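Local coordinates for DUF3822 family protein (PDB 3HRG), which is of unknown function but has the actin-like ATPase fold, in which relatives bind and hydrolyse ATP, at residues Gln10-Ile15 with Tyr66-Ile71; Ile106-Ile111 with Phe121-Ser126; Asn51-Phe56 with Tyr128-Glu133. All coordinates share one frame; numbering follows the deposited sequence. Where two conformers were deposited one is given.

Contact 1 (Gln10-Ile15 with Tyr66-Ile71). With EDO (1,2-ethanediol), chain C.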
# COMPACT_ATOMS: atom_id res chain seq x y z
N GLN A 10 15.42 12.84 15.84
CA GLN A 10 14.07 12.93 16.41
C GLN A 10 12.95 12.61 15.42
O GLN A 10 11.79 12.55 15.81
CB GLN A 10 13.84 14.34 16.94
CG GLN A 10 14.57 14.59 18.23
CD GLN A 10 14.31 15.96 18.76
OE1 GLN A 10 14.63 16.96 18.09
NE2 GLN A 10 13.73 16.04 19.99
N TYR A 11 13.30 12.41 14.15
CA TYR A 11 12.32 12.28 13.09
C TYR A 11 12.17 10.86 12.54
O TYR A 11 13.03 10.00 12.76
CB TYR A 11 12.63 13.25 11.94
CG TYR A 11 12.83 14.70 12.32
CD1 TYR A 11 12.21 15.27 13.44
CD2 TYR A 11 13.57 15.54 11.50
CE1 TYR A 11 12.39 16.64 13.75
CE2 TYR A 11 13.74 16.91 11.80
CZ TYR A 11 13.14 17.45 12.92
OH TYR A 11 13.33 18.80 13.22
N THR A 12 11.06 10.67 11.84
CA THR A 12 10.70 9.38 11.27
C THR A 12 10.82 9.47 9.76
O THR A 12 10.27 10.37 9.15
CB THR A 12 9.25 8.97 11.67
OG1 THR A 12 9.18 8.79 13.08
CG2 THR A 12 8.81 7.64 11.00
N LEU A 13 11.58 8.55 9.18
CA LEU A 13 11.73 8.44 7.73
C LEU A 13 10.79 7.34 7.25
O LEU A 13 10.85 6.24 7.78
CB LEU A 13 13.14 8.01 7.38
CG LEU A 13 13.50 7.75 5.90
CD1 LEU A 13 13.29 9.04 5.11
CD2 LEU A 13 14.92 7.20 5.79
N SER A 14 9.98 7.62 6.24
CA SER A 14 9.09 6.59 5.67
C SER A 14 9.47 6.45 4.22
O SER A 14 9.67 7.46 3.52
CB SER A 14 7.62 6.93 5.83
OG SER A 14 7.27 6.99 7.19
N ILE A 15 9.63 5.20 3.80
CA ILE A 15 10.07 4.84 2.47
C ILE A 15 9.06 3.94 1.82
O ILE A 15 8.73 2.89 2.40
CB ILE A 15 11.40 4.04 2.53
CG1 ILE A 15 12.54 4.87 3.18
CG2 ILE A 15 11.85 3.63 1.12
CD1 ILE A 15 13.84 4.11 3.38
N TYR A 66 17.84 8.44 11.83
CA TYR A 66 16.46 8.77 12.15
C TYR A 66 16.01 8.05 13.41
O TYR A 66 16.62 7.07 13.79
CB TYR A 66 15.54 8.43 10.98
CG TYR A 66 15.88 9.29 9.79
CD1 TYR A 66 15.37 10.58 9.68
CD2 TYR A 66 16.78 8.85 8.82
CE1 TYR A 66 15.72 11.41 8.58
CE2 TYR A 66 17.15 9.68 7.74
CZ TYR A 66 16.63 10.94 7.63
OH TYR A 66 16.97 11.78 6.57
N LYS A 67 15.01 8.60 14.08
CA LYS A 67 14.46 7.96 15.27
C LYS A 67 13.79 6.65 14.89
O LYS A 67 13.91 5.66 15.61
CB LYS A 67 13.40 8.84 15.95
CG LYS A 67 12.92 8.27 17.29
CD LYS A 67 11.88 9.16 17.90
CE LYS A 67 11.34 8.62 19.23
NZ LYS A 67 12.38 8.69 20.31
N ARG A 68 13.11 6.67 13.74
CA ARG A 68 12.37 5.52 13.25
C ARG A 68 12.36 5.49 11.74
O ARG A 68 12.36 6.55 11.09
CB ARG A 68 10.93 5.56 13.76
CG ARG A 68 10.04 4.47 13.19
CD ARG A 68 8.67 4.44 13.80
NE ARG A 68 8.69 4.13 15.23
CZ ARG A 68 7.61 3.79 15.91
NH1 ARG A 68 6.45 3.68 15.27
NH2 ARG A 68 7.68 3.53 17.21
N VAL A 69 12.39 4.29 11.19
CA VAL A 69 12.35 4.09 9.76
C VAL A 69 11.27 3.06 9.43
O VAL A 69 11.37 1.90 9.89
CB VAL A 69 13.68 3.60 9.18
CG1 VAL A 69 13.50 3.42 7.63
CG2 VAL A 69 14.81 4.58 9.51
N ASN A 70 10.26 3.47 8.66
CA ASN A 70 9.19 2.62 8.18
C ASN A 70 9.43 2.36 6.71
O ASN A 70 9.72 3.32 5.96
CB ASN A 70 7.83 3.32 8.31
CG ASN A 70 7.50 3.66 9.72
OD1 ASN A 70 7.70 2.84 10.61
ND2 ASN A 70 7.01 4.86 9.94
N ILE A 71 9.34 1.10 6.31
CA ILE A 71 9.53 0.65 4.93
C ILE A 71 8.22 0.04 4.47
O ILE A 71 7.80 -0.94 5.06
CB ILE A 71 10.61 -0.47 4.79
CG1 ILE A 71 11.97 -0.08 5.41
CG2 ILE A 71 10.80 -0.85 3.30
CD1 ILE A 71 12.64 1.06 4.72
C1 EDO C . 16.52 1.87 12.74
O1 EDO C . 17.56 1.12 12.09
C2 EDO C . 16.30 3.22 12.11
O2 EDO C . 16.86 4.25 12.95
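Main-chain hydrogen bonds knit Gln10-Ile15 to Tyr66-Ile71. Leu13 N donates to Arg68 O at 2.9 Å, Leu13 O accepts from Asn70 N, and Asn70 O takes Ile15 N. Tyr11 O is gripped by Lys67 N at 2.8 Å and only weakly by Arg68 N. Strands 12-15 and 68-71 thus run parallel, in the 3-2-1-4-5 order of an actin-like subdomain: strand 12-17 sits between 22-28 and 68-73. A 1,2-ethanediol, probably from the crystallisation liquor, hydrogen-bonds through O2 to Tyr66 O.

Apolar contacts gather on the face that carries Leu13, Ile15, Val69 and Ile71. Leu13 CB lies over one face of the Tyr66 ring, a CH-pi contact 4.0 Å from the centroid, while Tyr11 O meets that ring in plane at its edge. Replacing the Tyr66 ring by an alanine methyl is likely to open a gap over Leu13 CB and leave Phe61 O without its hydroxyl partner. Ile15 CD1 packs against Val69 CG1 at 4.3 Å.

The opposite face, with Thr12, Ser14, Arg68 and Asn70, is polar. Asn70 has CG anti to its carbonyl carbon (chi1 -61°), which sets ND2 beside Ser14 OG in a weak, 3.5 Å bond; Asn70 OD1 turns to Arg139.

Contact 2 (Ile106-Ile111 with Phe121-Ser126)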
# COMPACT_ATOMS: atom_id res chain seq x y z
N ILE A 106 11.41 -13.26 0.91
CA ILE A 106 11.20 -13.45 2.34
C ILE A 106 9.71 -13.14 2.62
O ILE A 106 9.17 -12.18 2.07
CB ILE A 106 12.11 -12.52 3.17
CG1 ILE A 106 13.56 -12.98 3.06
CG2 ILE A 106 11.72 -12.49 4.63
CD1 ILE A 106 14.50 -12.05 3.82
N VAL A 107 9.07 -13.95 3.46
CA VAL A 107 7.68 -13.72 3.84
C VAL A 107 7.62 -13.09 5.24
O VAL A 107 8.21 -13.62 6.18
CB VAL A 107 6.88 -15.00 3.79
CG1 VAL A 107 5.43 -14.73 4.28
CG2 VAL A 107 6.89 -15.60 2.36
N MSE A 108 6.93 -11.95 5.35
CA MSE A 108 6.76 -11.21 6.59
C MSE A 108 5.27 -11.03 6.82
O MSE A 108 4.47 -11.40 5.97
CB MSE A 108 7.36 -9.83 6.45
CG MSE A 108 8.71 -9.81 5.79
SE MSE A 108 9.50 -8.07 5.96
CE MSE A 108 9.82 -8.15 7.90
N TYR A 109 4.90 -10.49 7.97
CA TYR A 109 3.50 -10.20 8.23
C TYR A 109 3.31 -9.04 9.20
O TYR A 109 4.16 -8.79 10.04
CB TYR A 109 2.76 -11.43 8.75
CG TYR A 109 3.17 -11.89 10.10
CD1 TYR A 109 2.56 -11.38 11.24
CD2 TYR A 109 4.17 -12.84 10.26
CE1 TYR A 109 2.95 -11.80 12.51
CE2 TYR A 109 4.54 -13.28 11.51
CZ TYR A 109 3.93 -12.74 12.64
OH TYR A 109 4.29 -13.16 13.89
N ASN A 110 2.19 -8.33 9.04
CA ASN A 110 1.76 -7.29 9.92
C ASN A 110 0.41 -7.65 10.54
O ASN A 110 -0.53 -7.96 9.82
CB ASN A 110 1.50 -6.00 9.17
CG ASN A 110 2.70 -5.48 8.41
OD1 ASN A 110 2.51 -4.97 7.30
ND2 ASN A 110 3.90 -5.57 8.97
N ILE A 111 0.32 -7.53 11.86
CA ILE A 111 -0.92 -7.73 12.55
C ILE A 111 -1.62 -6.37 12.72
O ILE A 111 -1.03 -5.41 13.24
CB ILE A 111 -0.70 -8.34 13.94
CG1 ILE A 111 -0.06 -9.72 13.80
CG2 ILE A 111 -2.07 -8.47 14.71
CD1 ILE A 111 0.42 -10.35 15.13
N PHE A 121 2.97 -10.81 3.62
CA PHE A 121 3.50 -10.17 2.41
C PHE A 121 4.95 -10.58 2.10
O PHE A 121 5.74 -10.91 2.97
CB PHE A 121 3.38 -8.63 2.51
CG PHE A 121 4.26 -7.98 3.56
CD1 PHE A 121 3.86 -7.92 4.89
CD2 PHE A 121 5.48 -7.42 3.21
CE1 PHE A 121 4.67 -7.31 5.86
CE2 PHE A 121 6.29 -6.82 4.18
CZ PHE A 121 5.87 -6.76 5.51
N GLY A 122 5.28 -10.56 0.82
CA GLY A 122 6.60 -10.94 0.39
C GLY A 122 7.46 -9.72 0.15
O GLY A 122 6.96 -8.64 -0.19
N ILE A 123 8.76 -9.89 0.33
CA ILE A 123 9.71 -8.84 0.03
C ILE A 123 10.93 -9.52 -0.60
O ILE A 123 11.35 -10.62 -0.18
CB ILE A 123 10.10 -8.02 1.28
CG1 ILE A 123 11.02 -6.84 0.92
CG2 ILE A 123 10.79 -8.91 2.34
CD1 ILE A 123 11.38 -5.98 2.14
N ASP A 124 11.49 -8.90 -1.64
CA ASP A 124 12.67 -9.46 -2.27
C ASP A 124 13.79 -9.58 -1.21
O ASP A 124 14.04 -8.62 -0.47
CB ASP A 124 13.09 -8.57 -3.42
CG ASP A 124 14.37 -9.00 -4.04
OD1 ASP A 124 14.45 -10.11 -4.65
OD2 ASP A 124 15.31 -8.23 -3.87
N LYS A 125 14.45 -10.72 -1.14
CA LYS A 125 15.48 -10.95 -0.11
C LYS A 125 16.70 -10.05 -0.24
O LYS A 125 17.24 -9.62 0.76
CB LYS A 125 15.90 -12.42 -0.09
CG LYS A 125 16.93 -12.77 0.95
CD LYS A 125 17.04 -14.31 1.10
CE LYS A 125 18.15 -14.68 2.10
NZ LYS A 125 18.26 -16.18 2.31
N SER A 126 17.17 -9.82 -1.46
CA SER A 126 18.30 -8.92 -1.69
C SER A 126 17.96 -7.51 -1.19
O SER A 126 18.79 -6.83 -0.59
CB SER A 126 18.62 -8.83 -3.18
OG SER A 126 19.01 -10.09 -3.68
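Phe121 and Met108 meet through two unlike first torsions. In Phe121, CG stands in the crowded position between backbone N and carbonyl carbon (chi1 68°), which swings the ring across to the neighbouring strand and beneath Met108 CB; that carbon sits over one face, 3.5 Å from CZ and offset toward the rim, in a CH-pi contact. In Met108, a selenomethionine, CG is anti to the carbonyl carbon, which, in one of two conformers, sets the selenium obliquely to the same ring, 4.7 Å from its centroid, a Met-aromatic contact, and against Ile123 CG2.

Asn110 reaches the ring at another corner: its OD1 comes within 3.5 Å of Phe121 CE1, with amide and ring planes 40° apart. That amide is held from outside, OD1 by Thr145 OG1 and Ser142 N, and ND2 by Phe140 O, so its rotation is probably well fixed.

The two strands form an antiparallel beta hairpin, with strand 117-124 in the middle of a three-stranded sheet and strand 78-82 on its other flank. Met108 and Phe121 make a hydrogen-bonded pair, Met108 N to Phe121 O being almost straight at 179°; Ile106 and Ile123 make another, with Ile106 N 2.9 Å from Ile123 O. Between them Val107 and Gly122 are a non-hydrogen-bonded pair, where Gly122 CA directs a C-H toward Ile106 O.

Past the hairpin, Asp124 is the N-cap of helix 125-134, its OD2 accepting from Thr127 N. On the first turn Lys125 CG touches Ile106 CD1 at 3.8 Å, the two side chains crossing nearly at right angles.

Contact 3 (Asn51-Phe56 with Tyr128-Glu133)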
# COMPACT_ATOMS: atom_id res chain seq x y z
N ASN A 51 18.15 -0.47 -8.15
CA ASN A 51 17.61 0.90 -8.06
C ASN A 51 17.80 1.45 -6.66
O ASN A 51 18.15 2.63 -6.51
CB ASN A 51 16.15 0.96 -8.48
CG ASN A 51 15.97 1.06 -10.00
OD1 ASN A 51 16.21 2.11 -10.57
ND2 ASN A 51 15.46 0.01 -10.63
N LEU A 52 17.55 0.61 -5.65
CA LEU A 52 17.70 1.01 -4.26
C LEU A 52 19.15 1.38 -3.94
O LEU A 52 19.41 2.41 -3.31
CB LEU A 52 17.17 -0.12 -3.34
CG LEU A 52 16.99 0.10 -1.84
CD1 LEU A 52 16.01 1.19 -1.61
CD2 LEU A 52 16.50 -1.19 -1.20
N LYS A 53 20.10 0.54 -4.36
CA LYS A 53 21.50 0.84 -4.11
C LYS A 53 21.90 2.16 -4.77
O LYS A 53 22.65 2.92 -4.19
CB LYS A 53 22.40 -0.31 -4.54
CG LYS A 53 22.27 -1.55 -3.65
CD LYS A 53 23.11 -2.71 -4.15
CE LYS A 53 23.01 -3.91 -3.22
NZ LYS A 53 23.90 -5.04 -3.64
N ASN A 54 21.39 2.40 -5.98
CA ASN A 54 21.67 3.67 -6.67
C ASN A 54 21.13 4.89 -5.89
O ASN A 54 21.86 5.84 -5.71
CB ASN A 54 21.06 3.70 -8.08
CG ASN A 54 21.86 2.93 -9.09
OD1 ASN A 54 23.04 2.67 -8.88
ND2 ASN A 54 21.24 2.60 -10.24
N VAL A 55 19.89 4.83 -5.43
CA VAL A 55 19.31 6.00 -4.72
C VAL A 55 20.01 6.22 -3.36
O VAL A 55 20.19 7.37 -2.96
CB VAL A 55 17.77 5.93 -4.55
CG1 VAL A 55 17.36 4.99 -3.43
CG2 VAL A 55 17.22 7.34 -4.25
N PHE A 56 20.42 5.16 -2.67
CA PHE A 56 21.14 5.33 -1.41
C PHE A 56 22.50 5.94 -1.68
O PHE A 56 22.96 6.78 -0.92
CB PHE A 56 21.25 4.01 -0.62
CG PHE A 56 20.11 3.78 0.29
CD1 PHE A 56 18.85 3.43 -0.20
CD2 PHE A 56 20.26 3.96 1.67
CE1 PHE A 56 17.77 3.25 0.65
CE2 PHE A 56 19.20 3.76 2.51
CZ PHE A 56 17.94 3.42 2.01
N TYR A 128 15.61 -6.77 1.17
CA TYR A 128 15.58 -6.86 2.64
C TYR A 128 16.98 -6.82 3.26
O TYR A 128 17.22 -6.10 4.22
CB TYR A 128 14.83 -8.14 3.11
CG TYR A 128 15.00 -8.32 4.59
CD1 TYR A 128 14.26 -7.55 5.48
CD2 TYR A 128 15.97 -9.17 5.11
CE1 TYR A 128 14.44 -7.66 6.86
CE2 TYR A 128 16.16 -9.27 6.48
CZ TYR A 128 15.38 -8.51 7.34
OH TYR A 128 15.54 -8.60 8.71
N THR A 129 17.91 -7.61 2.74
CA THR A 129 19.29 -7.66 3.24
C THR A 129 19.93 -6.29 3.17
O THR A 129 20.55 -5.84 4.12
CB THR A 129 20.11 -8.65 2.40
OG1 THR A 129 19.46 -9.94 2.46
CG2 THR A 129 21.57 -8.77 2.90
N PHE A 130 19.73 -5.60 2.06
CA PHE A 130 20.30 -4.29 1.91
C PHE A 130 19.70 -3.31 2.92
O PHE A 130 20.43 -2.60 3.58
CB PHE A 130 20.13 -3.75 0.49
CG PHE A 130 20.66 -2.36 0.33
CD1 PHE A 130 22.01 -2.14 0.21
CD2 PHE A 130 19.80 -1.28 0.34
CE1 PHE A 130 22.51 -0.86 0.08
CE2 PHE A 130 20.29 0.01 0.21
CZ PHE A 130 21.64 0.23 0.08
N LEU A 131 18.37 -3.30 3.04
CA LEU A 131 17.71 -2.39 3.99
C LEU A 131 18.01 -2.69 5.46
O LEU A 131 18.16 -1.76 6.26
CB LEU A 131 16.22 -2.31 3.72
CG LEU A 131 15.87 -1.61 2.41
CD1 LEU A 131 14.39 -1.89 1.99
CD2 LEU A 131 16.16 -0.10 2.47
N ASN A 132 18.13 -3.97 5.81
CA ASN A 132 18.46 -4.37 7.17
C ASN A 132 19.89 -3.92 7.54
O ASN A 132 20.16 -3.61 8.70
CB ASN A 132 18.27 -5.87 7.33
CG ASN A 132 18.55 -6.35 8.72
OD1 ASN A 132 17.77 -6.08 9.65
ND2 ASN A 132 19.61 -7.11 8.87
N GLU A 133 20.78 -3.86 6.55
CA GLU A 133 22.15 -3.38 6.78
C GLU A 133 22.13 -1.88 7.06
O GLU A 133 22.83 -1.43 7.95
CB GLU A 133 23.08 -3.68 5.58
CG GLU A 133 23.43 -5.16 5.44
CD GLU A 133 24.00 -5.59 4.06
OE1 GLU A 133 23.84 -4.84 3.05
OE2 GLU A 133 24.57 -6.71 3.98
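Phe130 reaches from its helix into the side chains of Leu52, Lys53 and Phe56. CB leads toward the facing helix, and with CG anti to the backbone N (chi1 177°) the ring extends across the gap. On one flank CD2 meets Leu52 CD2 at 3.6 Å, the leucine methyl approaching obliquely in one of its two conformers; on the other, CD1 and CE1 lie beneath Lys53 CG, which sits over the ring face in a CH-pi contact 4.0 Å from the centroid. Farther out, CE2 is set 3.7 Å from Phe56 CD1, above the Phe56 ring. At the far end CZ comes to 3.9 Å from Phe56 CB, which lies in the plane of the Phe130 ring at its edge.

The two aromatics therefore form a T-shaped stack: the edge of Phe130 is presented to the face of Phe56, with planes at 87° and centroids 5.2 Å apart. This is helix-helix packing between 48-58 and 125-134, whose short segments run 26° from parallel with axes 10.9 Å apart, a separation spanned entirely by side chains and without a hydrogen bond. In the actin-like subdomain the pair lies beside the sheet, where Leu17 of strand 12-17 touches both Leu52 and Leu131.

Leu131 adds a second apolar contact beside Phe130. Its CG packs 3.7 Å from Leu52 CD2 in that same conformer, and its CD2 lies near Phe56 CZ. The Lys53 chain, extended beyond CG, continues past the ring so that CE is still near Phe130 CD1. Its amine is 6.7 Å from Glu133 OE1, too far for a salt bridge.

How the contacts relate
Helix 125-134 is the hub of this arrangement: it starts at the end of the hairpin in contact 2 and supplies Tyr128-Glu133 to contact 3. Ile106 CD1 of contact 2 meets Tyr128 CD2 of that helix at 3.5 Å. On the sheet side, Ile71 CG2 of contact 1 packs 4.0 Å from Leu131 CD1, so helix 125-134 lies against strand 68-73. Contacts 1 and 2 do not touch, their nearest atoms being about 5 Å apart and their centres about 19 Å. An unidentified ligand lies about 8 Å from Gly122 in contact 2; from the side chains of Leu52 and Ile71 to a ligand of this kind the distances are about 12 and 13 Å.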